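Long-range contact in ABC sugar transporter, periplasmic sugar binding protein (Legionella pneumophila subsp. pneumophila, PDB 3ROT), which probably binds a sugar in the periplasm and delivers it to an ABC importer: residues N190-G204 against P219-L233. Residues are numbered along the deposited sequence; the frame is centred on the assembly and turned at random.
Sequences NIIFCLTSQALDPLG and PQVYSFDKTPNTVSL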
loop_
_atom_site.group_PDB
_atom_site.type_symbol
_atom_site.label_atom_id
_atom_site.label_comp_id
_atom_site.label_asym_id
_atom_site.label_seq_id
_atom_site.Cartn_x
_atom_site.Cartn_y
_atom_site.Cartn_z
ATOM N N ASN A 190 -23.803 4.575 10.912
ATOM C CA ASN A 190 -23.171 5.894 10.935
ATOM C C ASN A 190 -21.814 5.948 11.625
ATOM O O ASN A 190 -21.235 7.024 11.803
ATOM C CB ASN A 190 -24.119 6.935 11.549
ATOM C CG ASN A 190 -24.619 6.549 12.935
ATOM O OD1 ASN A 190 -24.318 5.470 13.452
ATOM N ND2 ASN A 190 -25.394 7.439 13.543
ATOM N N ILE A 191 -21.309 4.787 12.018
ATOM C CA ILE A 191 -20.004 4.720 12.646
ATOM C C ILE A 191 -19.198 3.567 12.077
ATOM O O ILE A 191 -19.692 2.442 11.963
ATOM C CB ILE A 191 -20.085 4.528 14.167
ATOM C CG1 ILE A 191 -20.692 5.761 14.831
ATOM C CG2 ILE A 191 -18.688 4.295 14.723
ATOM C CD1 ILE A 191 -20.584 5.744 16.353
ATOM N N ILE A 192 -17.955 3.858 11.710
ATOM C CA ILE A 192 -17.070 2.830 11.191
ATOM C C ILE A 192 -15.768 2.805 11.978
ATOM O O ILE A 192 -15.143 3.845 12.219
ATOM C CB ILE A 192 -16.747 3.031 9.699
ATOM C CG1 ILE A 192 -18.034 2.937 8.864
ATOM C CG2 ILE A 192 -15.755 1.959 9.240
ATOM C CD1 ILE A 192 -17.827 3.098 7.366
ATOM N N PHE A 193 -15.387 1.606 12.399
ATOM C CA PHE A 193 -14.154 1.388 13.139
ATOM C C PHE A 193 -13.220 0.575 12.248
ATOM O O PHE A 193 -13.558 -0.544 11.869
ATOM C CB PHE A 193 -14.410 0.561 14.405
ATOM C CG PHE A 193 -15.114 1.299 15.502
ATOM C CD1 PHE A 193 -14.387 2.006 16.461
ATOM C CD2 PHE A 193 -16.501 1.253 15.607
ATOM C CE1 PHE A 193 -15.031 2.652 17.510
ATOM C CE2 PHE A 193 -17.151 1.899 16.658
ATOM C CZ PHE A 193 -16.411 2.598 17.609
ATOM N N CYS A 194 -12.055 1.123 11.920
ATOM C CA CYS A 194 -11.073 0.394 11.108
ATOM C C CYS A 194 -10.015 -0.134 12.071
ATOM O O CYS A 194 -9.384 0.649 12.788
ATOM C CB CYS A 194 -10.410 1.310 10.092
ATOM S SG CYS A 194 -11.537 1.989 8.866
ATOM N N LEU A 195 -9.821 -1.451 12.081
ATOM C CA LEU A 195 -8.857 -2.067 12.982
ATOM C C LEU A 195 -7.403 -1.733 12.653
ATOM O O LEU A 195 -6.544 -1.819 13.521
ATOM C CB LEU A 195 -9.082 -3.586 13.045
ATOM C CG LEU A 195 -10.467 -3.966 13.610
ATOM C CD1 LEU A 195 -10.625 -5.473 13.690
ATOM C CD2 LEU A 195 -10.637 -3.347 14.988
ATOM N N THR A 196 -7.129 -1.366 11.402
ATOM C CA THR A 196 -5.778 -0.942 10.997
ATOM C C THR A 196 -5.926 -0.009 9.798
ATOM O O THR A 196 -7.021 0.123 9.238
ATOM C CB THR A 196 -4.859 -2.107 10.565
ATOM O OG1 THR A 196 -5.193 -2.504 9.233
ATOM C CG2 THR A 196 -4.997 -3.302 11.499
ATOM N N SER A 197 -4.831 0.625 9.392
ATOM C CA SER A 197 -4.878 1.535 8.257
ATOM C C SER A 197 -5.157 0.790 6.946
ATOM O O SER A 197 -5.570 1.400 5.956
ATOM C CB SER A 197 -3.570 2.324 8.159
ATOM O OG SER A 197 -2.465 1.461 7.987
ATOM N N GLN A 198 -4.949 -0.523 6.930
ATOM C CA GLN A 198 -5.213 -1.297 5.710
ATOM C C GLN A 198 -6.698 -1.272 5.344
ATOM O O GLN A 198 -7.064 -1.409 4.171
ATOM C CB GLN A 198 -4.778 -2.745 5.881
ATOM C CG GLN A 198 -3.305 -2.933 6.172
ATOM C CD GLN A 198 -3.036 -4.310 6.741
ATOM O OE1 GLN A 198 -3.602 -4.692 7.778
ATOM N NE2 GLN A 198 -2.183 -5.067 6.069
ATOM N N ALA A 199 -7.553 -1.138 6.355
ATOM C CA ALA A 199 -8.986 -1.062 6.117
ATOM C C ALA A 199 -9.323 0.389 5.781
ATOM O O ALA A 199 -10.132 0.665 4.893
ATOM C CB ALA A 199 -9.767 -1.505 7.364
ATOM N N LEU A 200 -8.690 1.319 6.489
ATOM C CA LEU A 200 -8.948 2.737 6.273
ATOM C C LEU A 200 -8.582 3.307 4.896
ATOM O O LEU A 200 -9.373 4.048 4.325
ATOM C CB LEU A 200 -8.270 3.575 7.364
ATOM C CG LEU A 200 -8.599 5.073 7.315
ATOM C CD1 LEU A 200 -10.105 5.284 7.464
ATOM C CD2 LEU A 200 -7.856 5.799 8.434
ATOM N N ASP A 201 -7.410 2.979 4.349
ATOM C CA ASP A 201 -7.029 3.539 3.042
ATOM C C ASP A 201 -8.092 3.403 1.951
ATOM O O ASP A 201 -8.541 4.410 1.383
ATOM C CB ASP A 201 -5.726 2.924 2.516
ATOM C CG ASP A 201 -4.530 3.290 3.352
ATOM O OD1 ASP A 201 -4.435 4.460 3.793
ATOM O OD2 ASP A 201 -3.670 2.403 3.552
ATOM N N PRO A 202 -8.489 2.160 1.616
ATOM C CA PRO A 202 -9.511 2.022 0.574
ATOM C C PRO A 202 -10.826 2.705 0.954
ATOM O O PRO A 202 -11.537 3.215 0.090
ATOM C CB PRO A 202 -9.630 0.506 0.396
ATOM C CG PRO A 202 -9.174 -0.041 1.686
ATOM C CD PRO A 202 -8.016 0.837 2.060
ATOM N N LEU A 203 -11.142 2.729 2.247
ATOM C CA LEU A 203 -12.354 3.405 2.697
ATOM C C LEU A 203 -12.175 4.921 2.503
ATOM O O LEU A 203 -13.074 5.611 2.011
ATOM C CB LEU A 203 -12.633 3.099 4.166
ATOM C CG LEU A 203 -13.707 3.969 4.832
ATOM C CD1 LEU A 203 -15.016 3.850 4.066
ATOM C CD2 LEU A 203 -13.888 3.552 6.297
ATOM N N GLY A 204 -11.001 5.430 2.872
ATOM C CA GLY A 204 -10.735 6.855 2.726
ATOM C C GLY A 204 -10.830 7.381 1.297
ATOM O O GLY A 204 -11.126 8.559 1.068
ATOM N N PRO A 219 -20.254 8.404 7.004
ATOM C CA PRO A 219 -20.230 7.867 8.368
ATOM C C PRO A 219 -19.081 8.470 9.179
ATOM O O PRO A 219 -18.147 9.047 8.616
ATOM C CB PRO A 219 -20.028 6.382 8.134
ATOM C CG PRO A 219 -19.046 6.403 6.995
ATOM C CD PRO A 219 -19.650 7.446 6.060
ATOM N N GLN A 220 -19.164 8.341 10.498
ATOM C CA GLN A 220 -18.122 8.839 11.383
ATOM C C GLN A 220 -17.127 7.706 11.464
ATOM O O GLN A 220 -17.508 6.571 11.745
ATOM C CB GLN A 220 -18.707 9.161 12.755
ATOM C CG GLN A 220 -19.770 10.215 12.657
ATOM C CD GLN A 220 -19.267 11.443 11.933
ATOM O OE1 GLN A 220 -18.481 12.214 12.477
ATOM N NE2 GLN A 220 -19.703 11.623 10.692
ATOM N N VAL A 221 -15.856 8.020 11.221
ATOM C CA VAL A 221 -14.816 7.010 11.172
ATOM C C VAL A 221 -13.743 7.046 12.264
ATOM O O VAL A 221 -13.215 8.101 12.627
ATOM C CB VAL A 221 -14.123 7.058 9.785
ATOM C CG1 VAL A 221 -13.083 5.944 9.671
ATOM C CG2 VAL A 221 -15.176 6.939 8.685
ATOM N N TYR A 222 -13.417 5.861 12.762
ATOM C CA TYR A 222 -12.422 5.699 13.815
ATOM C C TYR A 222 -11.398 4.664 13.376
ATOM O O TYR A 222 -11.735 3.696 12.692
ATOM C CB TYR A 222 -13.130 5.274 15.106
ATOM C CG TYR A 222 -14.076 6.347 15.582
ATOM C CD1 TYR A 222 -13.633 7.361 16.428
ATOM C CD2 TYR A 222 -15.388 6.419 15.096
ATOM C CE1 TYR A 222 -14.455 8.420 16.775
ATOM C CE2 TYR A 222 -16.229 7.485 15.444
ATOM C CZ TYR A 222 -15.747 8.480 16.284
ATOM O OH TYR A 222 -16.536 9.539 16.635
ATOM N N SER A 223 -10.146 4.854 13.766
ATOM C CA SER A 223 -9.128 3.910 13.335
ATOM C C SER A 223 -7.933 3.771 14.284
ATOM O O SER A 223 -7.906 4.343 15.380
ATOM C CB SER A 223 -8.636 4.311 11.933
ATOM O OG SER A 223 -7.900 3.265 11.328
ATOM N N PHE A 224 -6.953 2.997 13.832
ATOM C CA PHE A 224 -5.719 2.761 14.568
ATOM C C PHE A 224 -4.547 3.137 13.673
ATOM O O PHE A 224 -4.559 2.855 12.477
ATOM C CB PHE A 224 -5.585 1.283 14.936
ATOM C CG PHE A 224 -6.473 0.849 16.068
ATOM C CD1 PHE A 224 -5.947 0.636 17.337
ATOM C CD2 PHE A 224 -7.834 0.653 15.866
ATOM C CE1 PHE A 224 -6.761 0.235 18.394
ATOM C CE2 PHE A 224 -8.655 0.253 16.917
ATOM C CZ PHE A 224 -8.112 0.044 18.187
ATOM N N ASP A 225 -3.548 3.778 14.268
ATOM C CA ASP A 225 -2.316 4.164 13.586
ATOM C C ASP A 225 -2.420 5.414 12.744
ATOM O O ASP A 225 -3.148 5.448 11.749
ATOM C CB ASP A 225 -1.804 3.010 12.726
ATOM C CG ASP A 225 -1.804 1.687 13.473
ATOM O OD1 ASP A 225 -1.474 1.683 14.680
ATOM O OD2 ASP A 225 -2.125 0.654 12.850
ATOM N N LYS A 226 -1.663 6.432 13.142
ATOM C CA LYS A 226 -1.663 7.704 12.439
ATOM C C LYS A 226 -0.678 7.720 11.271
ATOM O O LYS A 226 0.378 8.341 11.346
ATOM C CB LYS A 226 -1.337 8.845 13.409
ATOM C CG LYS A 226 -2.412 9.090 14.469
ATOM C CD LYS A 226 -2.093 10.308 15.330
ATOM C CE LYS A 226 -3.199 10.563 16.348
ATOM N NZ LYS A 226 -2.937 11.759 17.201
ATOM N N THR A 227 -1.029 7.016 10.201
ATOM C CA THR A 227 -0.204 6.964 8.996
ATOM C C THR A 227 -0.440 8.284 8.253
ATOM O O THR A 227 -1.400 8.999 8.548
ATOM C CB THR A 227 -0.637 5.804 8.076
ATOM O OG1 THR A 227 -1.991 6.013 7.664
ATOM C CG2 THR A 227 -0.538 4.468 8.801
ATOM N N PRO A 228 0.432 8.625 7.288
ATOM C CA PRO A 228 0.291 9.866 6.521
ATOM C C PRO A 228 -1.112 10.088 5.966
ATOM O O PRO A 228 -1.684 11.166 6.114
ATOM C CB PRO A 228 1.337 9.702 5.420
ATOM C CG PRO A 228 2.445 8.999 6.164
ATOM C CD PRO A 228 1.695 7.938 6.949
ATOM N N ASN A 229 -1.672 9.071 5.324
ATOM C CA ASN A 229 -3.009 9.208 4.772
ATOM C C ASN A 229 -4.053 9.356 5.880
ATOM O O ASN A 229 -5.027 10.087 5.723
ATOM C CB ASN A 229 -3.364 8.009 3.901
ATOM C CG ASN A 229 -4.534 8.301 2.995
ATOM O OD1 ASN A 229 -4.513 9.287 2.249
ATOM N ND2 ASN A 229 -5.569 7.467 3.056
ATOM N N THR A 230 -3.848 8.655 6.991
ATOM C CA THR A 230 -4.770 8.724 8.124
ATOM C C THR A 230 -4.760 10.150 8.689
ATOM O O THR A 230 -5.810 10.721 8.995
ATOM C CB THR A 230 -4.360 7.727 9.239
ATOM O OG1 THR A 230 -4.332 6.393 8.703
ATOM C CG2 THR A 230 -5.355 7.774 10.412
ATOM N N VAL A 231 -3.569 10.725 8.810
ATOM C CA VAL A 231 -3.418 12.085 9.323
ATOM C C VAL A 231 -4.108 13.076 8.385
ATOM O O VAL A 231 -4.747 14.031 8.825
ATOM C CB VAL A 231 -1.917 12.453 9.464
ATOM C CG1 VAL A 231 -1.758 13.926 9.804
ATOM C CG2 VAL A 231 -1.285 11.598 10.552
ATOM N N SER A 232 -3.985 12.842 7.088
ATOM C CA SER A 232 -4.612 13.727 6.121
ATOM C C SER A 232 -6.127 13.669 6.254
ATOM O O SER A 232 -6.797 14.699 6.222
ATOM C CB SER A 232 -4.213 13.346 4.698
ATOM O OG SER A 232 -4.803 14.240 3.777
ATOM N N LEU A 233 -6.665 12.461 6.400
ATOM C CA LEU A 233 -8.106 12.292 6.530
ATOM C C LEU A 233 -8.604 12.929 7.820
ATOM O O LEU A 233 -9.736 13.414 7.881
ATOM C CB LEU A 233 -8.469 10.805 6.479
ATOM C CG LEU A 233 -8.265 10.175 5.094
ATOM C CD1 LEU A 233 -8.206 8.663 5.222
ATOM C CD2 LEU A 233 -9.390 10.608 4.145
HETATM O O HOH W 1 -2.460 0.394 10.415
HETATM O O HOH W 2 -2.266 4.447 5.432
HETATM O O HOH W 3 -7.093 6.892 0.791
#
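Strand 191-194 pairs with strand 220-224 inside the five-stranded parallel sheet of one lobe of a periplasmic binding protein, and the two are joined by a beta-alpha-beta crossover. Their axes run 14° from parallel, and four backbone bonds link them, from Asn-190 O accepting Gln-220 N to Cys-194 N reaching Tyr-222 O at 2.7 Å. Both faces are buried and closely packed. On one, Phe-193 CD1 lies 3.8 Å from Tyr-222 CB, the ring planes inclined by 32°, and helix 112-126 covers both residues. On the other, Ile-192 CD1 meets Pro-219 CG at 3.5 Å. Leu-200 drops from helix 197-204 and splits its methyls: CD1 rests on Val-221 CG1 at 3.8 Å, CD2 on Thr-230 OG1 at 3.6 Å. Between the first turns of the two helices, water bridges replace much of the direct contact. One water accepts from Ser-197 N and donates to Asp-225 OD2, whose OD1 accepts from Gln-245 NE2; another joins Asp-201 OD1 to Thr-227 OG1. The more open side lies at the partly exposed Asp-201 and Asn-229, where the direct link is long and bent: Asn-229 ND2 meets Asp-201 OD1 on its anti side at 3.3 Å, with an N-H...O angle of 138°.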